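Local structure of cystalysin (Treponema denticola, 1C7O) at residues S16-L21 with V38-F43; V34-A39 with A350-D355. The protein is a pyridoxal phosphate-dependent enzyme of the aminotransferase class I and II family, here a dimer with PPG bound. One frame throughout, in Å; residues are numbered along the deposited sequence.

Both contacts are buried and lie on the same side of the chain's centre, about 9 Å apart between centres. They share Val38 and Ala39, and Ala39 N binds the PPG carboxylate in both. Contact 1 sets the start of helix 17-25 against residues 38-43 of the loop before helix 47-59; contact 2 sets the preceding residues 34-39 beside the chain that runs into strand 355-356. Their chemistry differs. Contact 1 is mainly ionic, with one lysine between two carboxylates. Contact 2 is mainly backbone and apolar, with a bridging water. The two join where Lys18 and Trp19 pack on Pro35. The second subunit reaches both.

Contact 1: residues S16-L21 with V38-F43; sequences SLKWDL and VADMEF. With PPG ((2E,3E)-4-(2-aminoethoxy)-2-[({3-hydroxy-2-methyl-5-[(phosphonooxy)methyl]pyridin-4-yl}methyl)imino]but-3-enoic acid), chain I.
Lys18, in the first turn of helix 17-25, faces the irregular loop 38-43, with its CA 5.5 Å from Val38 CA. The motif is a salt-bridge network of Lys18, Asp40 and Glu42 beside the bound PPG, in the fold type I of PLP-dependent enzymes. Ser16 is the N-cap: its OG accepts from Trp19 N at 3.3 Å. Lys18 CB packs on Val38 CB at 3.7 Å. From there the chain runs out with CG anti to the backbone N (chi1 159°) and bends at chi3, which carries NZ in among the loop oxygens. Lys18 NZ bonds Asp40 O at 3.1 Å from above the carbonyl plane, and makes a salt bridge to Asp40 OD2 at 2.8 Å. Glu42 comes from the opposite direction as the second carboxylate, but this salt bridge is less certain. Arg11 pairs with both acids, so two cations probably share the two negative charges. Ala39 centres an inverse gamma turn, closed by Asp40 N to Val38 O. Ala39 N gives a hydrogen bond to PPG O2B at 2.8 Å, while Val38 CG1 touches PPG CGI. The Trp19 ring meets Glu42 at its edge, the two planes 45° apart, and Trp19 NE1 gives a weak hydrogen bond to Glu42 OE1 at 3.2 Å.

Contact 2: residues V34-A39 with A350-D355; sequences VPLSVA and AQIFFD. With PPG ((2E,3E)-4-(2-aminoethoxy)-2-[({3-hydroxy-2-methyl-5-[(phosphonooxy)methyl]pyridin-4-yl}methyl)imino]but-3-enoic acid), chain I.
Leu36 and Phe353 meet through the backbone, where two irregular segments run side by side. The directions from Pro35 CA to Val38 CA and from Ile352 CA to Asp355 CA differ by 6°. Leu36 N donates to Phe353 O at 2.9 Å, although the place of that oxygen is less certain. A water extends the link: it donates to Val34 O at 2.7 Å and accepts from Phe353 N at 2.9 Å. The pairing is not a regular sheet. It sets the loop beside the chain that leaves helix 339-350 and enters strand 355-356, an edge strand of the three-stranded antiparallel sheet.

Apolar contacts lie along the backbones. Pro35 CB touches Phe353 CB at 4.2 Å. The Phe353 ring leads away from the loop, since its CG stands anti to the carbonyl carbon (chi1 -60°), and it packs on Met22 of helix 17-25. Leu36 CD1 meets Ile352 CG1 at 4.3 Å. Within 350-355, Ile352 CG2 sits 3.6 Å above one face of the Phe354 ring, offset toward its rim.

The polar end is at Ser37 and Asp355. Ser37 CB lies close to Asp355 OD1, and Val38 N comes near the same oxygen at a poor angle for a bond. Arg369 is the common partner here: it bonds Ser37 O, makes a long, weak ion pair with Asp355 OD2, and bonds PPG. Asp355 OD2 is 3.8 Å from PPG O2B. Two negative groups would tend to repel at this distance, and Arg369 probably offsets that charge.

Contact 1: residues S16-L21 with V38-F43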
loop_
_atom_site.group_PDB
_atom_site.type_symbol
_atom_site.label_atom_id
_atom_site.label_comp_id
_atom_site.label_asym_id
_atom_site.label_seq_id
_atom_site.Cartn_x
_atom_site.Cartn_y
_atom_site.Cartn_z
ATOM N N SER A 16 -3.352 -13.420 -10.351
ATOM C CA SER A 16 -2.651 -12.550 -11.290
ATOM C C SER A 16 -3.646 -11.678 -12.033
ATOM O O SER A 16 -4.607 -12.185 -12.608
ATOM C CB SER A 16 -1.865 -13.377 -12.307
ATOM O OG SER A 16 -1.399 -12.556 -13.362
ATOM N N LEU A 17 -3.425 -10.369 -12.026
ATOM C CA LEU A 17 -4.334 -9.479 -12.733
ATOM C C LEU A 17 -4.256 -9.714 -14.237
ATOM O O LEU A 17 -5.253 -9.588 -14.946
ATOM C CB LEU A 17 -4.044 -8.016 -12.383
ATOM C CG LEU A 17 -4.668 -7.599 -11.040
ATOM C CD1 LEU A 17 -3.929 -8.241 -9.882
ATOM C CD2 LEU A 17 -4.621 -6.106 -10.897
ATOM N N LYS A 18 -3.081 -10.096 -14.716
ATOM C CA LYS A 18 -2.905 -10.360 -16.134
ATOM C C LYS A 18 -3.667 -11.601 -16.569
ATOM O O LYS A 18 -4.530 -11.531 -17.444
ATOM C CB LYS A 18 -1.420 -10.532 -16.483
ATOM C CG LYS A 18 -1.211 -11.292 -17.792
ATOM C CD LYS A 18 0.139 -11.035 -18.409
ATOM C CE LYS A 18 1.267 -11.353 -17.465
ATOM N NZ LYS A 18 2.562 -10.956 -18.073
ATOM N N TRP A 19 -3.351 -12.743 -15.973
ATOM C CA TRP A 19 -4.037 -13.970 -16.351
ATOM C C TRP A 19 -5.537 -13.881 -16.124
ATOM O O TRP A 19 -6.308 -14.216 -17.014
ATOM C CB TRP A 19 -3.451 -15.182 -15.614
ATOM C CG TRP A 19 -2.102 -15.593 -16.146
ATOM C CD1 TRP A 19 -0.946 -14.858 -16.115
ATOM C CD2 TRP A 19 -1.777 -16.822 -16.813
ATOM N NE1 TRP A 19 0.077 -15.554 -16.721
ATOM C CE2 TRP A 19 -0.404 -16.760 -17.161
ATOM C CE3 TRP A 19 -2.513 -17.969 -17.154
ATOM C CZ2 TRP A 19 0.249 -17.802 -17.835
ATOM C CZ3 TRP A 19 -1.864 -19.008 -17.824
ATOM C CH2 TRP A 19 -0.493 -18.914 -18.157
ATOM N N ASP A 20 -5.956 -13.417 -14.952
ATOM C CA ASP A 20 -7.387 -13.300 -14.657
ATOM C C ASP A 20 -8.099 -12.425 -15.678
ATOM O O ASP A 20 -9.243 -12.693 -16.052
ATOM C CB ASP A 20 -7.613 -12.722 -13.255
ATOM C CG ASP A 20 -7.264 -13.699 -12.155
ATOM O OD1 ASP A 20 -6.792 -14.819 -12.465
ATOM O OD2 ASP A 20 -7.463 -13.338 -10.974
ATOM N N LEU A 21 -7.421 -11.369 -16.118
ATOM C CA LEU A 21 -7.990 -10.462 -17.108
ATOM C C LEU A 21 -8.219 -11.214 -18.417
ATOM O O LEU A 21 -9.231 -11.014 -19.091
ATOM C CB LEU A 21 -7.052 -9.286 -17.355
ATOM C CG LEU A 21 -7.542 -8.326 -18.442
ATOM C CD1 LEU A 21 -8.936 -7.804 -18.076
ATOM C CD2 LEU A 21 -6.552 -7.176 -18.602
ATOM N N VAL A 38 -0.293 -7.025 -19.602
ATOM C CA VAL A 38 0.225 -6.398 -18.386
ATOM C C VAL A 38 1.739 -6.483 -18.204
ATOM O O VAL A 38 2.352 -7.512 -18.462
ATOM C CB VAL A 38 -0.454 -7.006 -17.141
ATOM C CG1 VAL A 38 0.097 -6.367 -15.867
ATOM C CG2 VAL A 38 -1.963 -6.792 -17.225
ATOM N N ALA A 39 2.341 -5.395 -17.737
ATOM C CA ALA A 39 3.788 -5.358 -17.538
ATOM C C ALA A 39 4.388 -5.997 -16.275
ATOM O O ALA A 39 4.933 -5.290 -15.418
ATOM C CB ALA A 39 4.293 -3.922 -17.656
ATOM N N ASP A 40 4.260 -7.314 -16.143
ATOM C CA ASP A 40 4.905 -8.042 -15.050
ATOM C C ASP A 40 5.505 -9.234 -15.792
ATOM O O ASP A 40 5.064 -9.549 -16.901
ATOM C CB ASP A 40 3.933 -8.433 -13.903
ATOM C CG ASP A 40 2.902 -9.489 -14.291
ATOM O OD1 ASP A 40 2.072 -9.827 -13.410
ATOM O OD2 ASP A 40 2.908 -9.976 -15.439
ATOM N N MET A 41 6.520 -9.875 -15.224
ATOM C CA MET A 41 7.191 -10.972 -15.923
ATOM C C MET A 41 6.614 -12.379 -15.813
ATOM O O MET A 41 5.994 -12.744 -14.808
ATOM C CB MET A 41 8.660 -11.031 -15.508
ATOM C CG MET A 41 9.434 -9.749 -15.720
ATOM S SD MET A 41 11.180 -10.025 -15.419
ATOM C CE MET A 41 11.831 -8.353 -15.618
ATOM N N GLU A 42 6.836 -13.165 -16.867
ATOM C CA GLU A 42 6.382 -14.547 -16.904
ATOM C C GLU A 42 7.596 -15.423 -16.624
ATOM O O GLU A 42 7.735 -16.524 -17.164
ATOM C CB GLU A 42 5.762 -14.898 -18.267
ATOM C CG GLU A 42 4.336 -14.354 -18.489
ATOM C CD GLU A 42 3.380 -14.660 -17.332
ATOM O OE1 GLU A 42 3.236 -15.841 -16.948
ATOM O OE2 GLU A 42 2.765 -13.711 -16.807
ATOM N N PHE A 43 8.476 -14.894 -15.780
ATOM C CA PHE A 43 9.699 -15.563 -15.347
ATOM C C PHE A 43 9.631 -15.736 -13.833
ATOM O O PHE A 43 9.057 -14.898 -13.138
ATOM C CB PHE A 43 10.930 -14.708 -15.657
ATOM C CG PHE A 43 11.227 -14.553 -17.119
ATOM C CD1 PHE A 43 11.388 -13.283 -17.673
ATOM C CD2 PHE A 43 11.391 -15.664 -17.934
ATOM C CE1 PHE A 43 11.711 -13.130 -19.015
ATOM C CE2 PHE A 43 11.714 -15.518 -19.277
ATOM C CZ PHE A 43 11.873 -14.253 -19.816
HETATM N N1 PPG I . 4.794 3.749 -14.619
HETATM C C2 PPG I . 5.004 3.244 -15.895
HETATM C C2A PPG I . 5.570 4.210 -16.882
HETATM C C3 PPG I . 4.689 1.827 -16.119
HETATM O O3 PPG I . 4.918 1.429 -17.421
HETATM C C4 PPG I . 4.198 1.029 -15.072
HETATM C C4A PPG I . 3.711 -0.383 -15.412
HETATM C C5 PPG I . 4.004 1.696 -13.723
HETATM C C6 PPG I . 4.320 3.041 -13.573
HETATM C C5A PPG I . 3.377 0.919 -12.499
HETATM O OP4 PPG I . 4.090 1.188 -11.275
HETATM P P PPG I . 3.486 0.690 -9.861
HETATM O OP1 PPG I . 2.239 1.467 -9.663
HETATM O OP2 PPG I . 4.562 0.985 -8.803
HETATM O OP3 PPG I . 3.297 -0.775 -9.987
HETATM N N4A PPG I . 2.349 -0.371 -15.895
HETATM C CAI PPG I . 1.766 -1.636 -16.376
HETATM C CBC PPG I . 1.657 -1.856 -17.856
HETATM O O2B PPG I . 1.074 -3.012 -18.385
HETATM O O3B PPG I . 2.128 -0.952 -18.671
HETATM C CBI PPG I . 1.386 -2.660 -15.441
HETATM C CGI PPG I . 0.017 -2.921 -15.161
HETATM O OET PPG I . -0.847 -1.947 -14.510
HETATM C CEI PPG I . -2.103 -2.692 -14.150
HETATM C CFI PPG I . -1.780 -3.791 -13.112
HETATM N NI PPG I . -2.920 -4.586 -12.781
#

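Contact 2: residues V34-A39 with A350-D355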
loop_
_atom_site.group_PDB
_atom_site.type_symbol
_atom_site.label_atom_id
_atom_site.label_comp_id
_atom_site.label_asym_id
_atom_site.label_seq_id
_atom_site.Cartn_x
_atom_site.Cartn_y
_atom_site.Cartn_z
ATOM N N VAL A 34 -0.532 -18.138 -23.063
ATOM C CA VAL A 34 0.076 -17.273 -22.061
ATOM C C VAL A 34 -0.205 -15.830 -22.481
ATOM O O VAL A 34 0.088 -15.437 -23.602
ATOM C CB VAL A 34 1.603 -17.488 -21.987
ATOM C CG1 VAL A 34 2.252 -16.382 -21.143
ATOM C CG2 VAL A 34 1.900 -18.872 -21.391
ATOM N N PRO A 35 -0.813 -15.031 -21.597
ATOM C CA PRO A 35 -1.094 -13.640 -21.963
ATOM C C PRO A 35 0.187 -12.805 -22.072
ATOM O O PRO A 35 1.176 -13.076 -21.385
ATOM C CB PRO A 35 -2.032 -13.172 -20.847
ATOM C CG PRO A 35 -1.636 -14.020 -19.685
ATOM C CD PRO A 35 -1.428 -15.376 -20.305
ATOM N N LEU A 36 0.169 -11.796 -22.943
ATOM C CA LEU A 36 1.336 -10.943 -23.152
ATOM C C LEU A 36 0.990 -9.465 -23.046
ATOM O O LEU A 36 1.531 -8.646 -23.791
ATOM C CB LEU A 36 1.931 -11.211 -24.532
ATOM C CG LEU A 36 2.325 -12.654 -24.862
ATOM C CD1 LEU A 36 2.749 -12.723 -26.313
ATOM C CD2 LEU A 36 3.445 -13.125 -23.954
ATOM N N SER A 37 0.098 -9.128 -22.121
ATOM C CA SER A 37 -0.345 -7.747 -21.924
ATOM C C SER A 37 0.360 -7.039 -20.761
ATOM O O SER A 37 1.463 -6.518 -20.917
ATOM C CB SER A 37 -1.855 -7.729 -21.693
ATOM O OG SER A 37 -2.214 -8.573 -20.613
ATOM N N VAL A 38 -0.293 -7.025 -19.602
ATOM C CA VAL A 38 0.225 -6.398 -18.386
ATOM C C VAL A 38 1.739 -6.483 -18.204
ATOM O O VAL A 38 2.352 -7.512 -18.462
ATOM C CB VAL A 38 -0.454 -7.006 -17.141
ATOM C CG1 VAL A 38 0.097 -6.367 -15.867
ATOM C CG2 VAL A 38 -1.963 -6.792 -17.225
ATOM N N ALA A 39 2.341 -5.395 -17.737
ATOM C CA ALA A 39 3.788 -5.358 -17.538
ATOM C C ALA A 39 4.388 -5.997 -16.275
ATOM O O ALA A 39 4.933 -5.290 -15.418
ATOM C CB ALA A 39 4.293 -3.922 -17.656
ATOM N N ALA A 350 -6.699 -15.041 -32.726
ATOM C CA ALA A 350 -5.321 -15.440 -32.483
ATOM C C ALA A 350 -5.091 -15.819 -31.030
ATOM O O ALA A 350 -4.078 -16.425 -30.699
ATOM C CB ALA A 350 -4.371 -14.314 -32.874
ATOM N N GLN A 351 -6.041 -15.469 -30.169
ATOM C CA GLN A 351 -5.911 -15.741 -28.745
ATOM C C GLN A 351 -4.548 -15.254 -28.254
ATOM O O GLN A 351 -3.866 -15.926 -27.486
ATOM C CB GLN A 351 -6.090 -17.233 -28.438
ATOM C CG GLN A 351 -7.541 -17.670 -28.368
ATOM C CD GLN A 351 -7.704 -19.097 -27.878
ATOM O OE1 GLN A 351 -7.123 -19.488 -26.864
ATOM N NE2 GLN A 351 -8.507 -19.879 -28.589
ATOM N N ILE A 352 -4.146 -14.085 -28.730
ATOM C CA ILE A 352 -2.891 -13.499 -28.299
ATOM C C ILE A 352 -3.317 -12.208 -27.593
ATOM O O ILE A 352 -3.966 -11.344 -28.189
ATOM C CB ILE A 352 -1.933 -13.233 -29.504
ATOM C CG1 ILE A 352 -0.481 -13.353 -29.026
ATOM C CG2 ILE A 352 -2.190 -11.853 -30.115
ATOM C CD1 ILE A 352 0.551 -13.298 -30.140
ATOM N N PHE A 353 -2.981 -12.100 -26.312
ATOM C CA PHE A 353 -3.377 -10.944 -25.519
ATOM C C PHE A 353 -2.317 -9.873 -25.328
ATOM O O PHE A 353 -1.417 -10.009 -24.505
ATOM C CB PHE A 353 -3.881 -11.412 -24.158
ATOM C CG PHE A 353 -5.061 -12.326 -24.240
ATOM C CD1 PHE A 353 -4.923 -13.619 -24.738
ATOM C CD2 PHE A 353 -6.316 -11.891 -23.848
ATOM C CE1 PHE A 353 -6.027 -14.462 -24.845
ATOM C CE2 PHE A 353 -7.426 -12.727 -23.951
ATOM C CZ PHE A 353 -7.280 -14.012 -24.452
ATOM N N PHE A 354 -2.449 -8.801 -26.103
ATOM C CA PHE A 354 -1.538 -7.659 -26.049
ATOM C C PHE A 354 -2.159 -6.613 -25.139
ATOM O O PHE A 354 -3.137 -6.857 -24.422
ATOM C CB PHE A 354 -1.412 -6.961 -27.410
ATOM C CG PHE A 354 -0.792 -7.782 -28.491
ATOM C CD1 PHE A 354 0.474 -8.331 -28.335
ATOM C CD2 PHE A 354 -1.433 -7.909 -29.720
ATOM C CE1 PHE A 354 1.097 -8.987 -29.389
ATOM C CE2 PHE A 354 -0.818 -8.562 -30.781
ATOM C CZ PHE A 354 0.450 -9.100 -30.616
ATOM N N ASP A 355 -1.568 -5.430 -25.212
ATOM C CA ASP A 355 -2.056 -4.268 -24.510
ATOM C C ASP A 355 -2.411 -3.407 -25.722
ATOM O O ASP A 355 -1.559 -2.715 -26.282
ATOM C CB ASP A 355 -0.945 -3.640 -23.666
ATOM C CG ASP A 355 -1.256 -3.677 -22.173
ATOM O OD1 ASP A 355 -1.629 -4.760 -21.669
ATOM O OD2 ASP A 355 -1.127 -2.627 -21.503
HETATM N N1 PPG I . 4.794 3.749 -14.619
HETATM C C2 PPG I . 5.004 3.244 -15.895
HETATM C C2A PPG I . 5.570 4.210 -16.882
HETATM C C3 PPG I . 4.689 1.827 -16.119
HETATM O O3 PPG I . 4.918 1.429 -17.421
HETATM C C4 PPG I . 4.198 1.029 -15.072
HETATM C C4A PPG I . 3.711 -0.383 -15.412
HETATM C C5 PPG I . 4.004 1.696 -13.723
HETATM C C6 PPG I . 4.320 3.041 -13.573
HETATM C C5A PPG I . 3.377 0.919 -12.499
HETATM O OP4 PPG I . 4.090 1.188 -11.275
HETATM P P PPG I . 3.486 0.690 -9.861
HETATM O OP1 PPG I . 2.239 1.467 -9.663
HETATM O OP2 PPG I . 4.562 0.985 -8.803
HETATM O OP3 PPG I . 3.297 -0.775 -9.987
HETATM N N4A PPG I . 2.349 -0.371 -15.895
HETATM C CAI PPG I . 1.766 -1.636 -16.376
HETATM C CBC PPG I . 1.657 -1.856 -17.856
HETATM O O2B PPG I . 1.074 -3.012 -18.385
HETATM O O3B PPG I . 2.128 -0.952 -18.671
HETATM C CBI PPG I . 1.386 -2.660 -15.441
HETATM C CGI PPG I . 0.017 -2.921 -15.161
HETATM O OET PPG I . -0.847 -1.947 -14.510
HETATM C CEI PPG I . -2.103 -2.692 -14.150
HETATM C CFI PPG I . -1.780 -3.791 -13.112
HETATM N NI PPG I . -2.920 -4.586 -12.781
HETATM O O HOH W 1 -1.024 -14.201 -25.779
#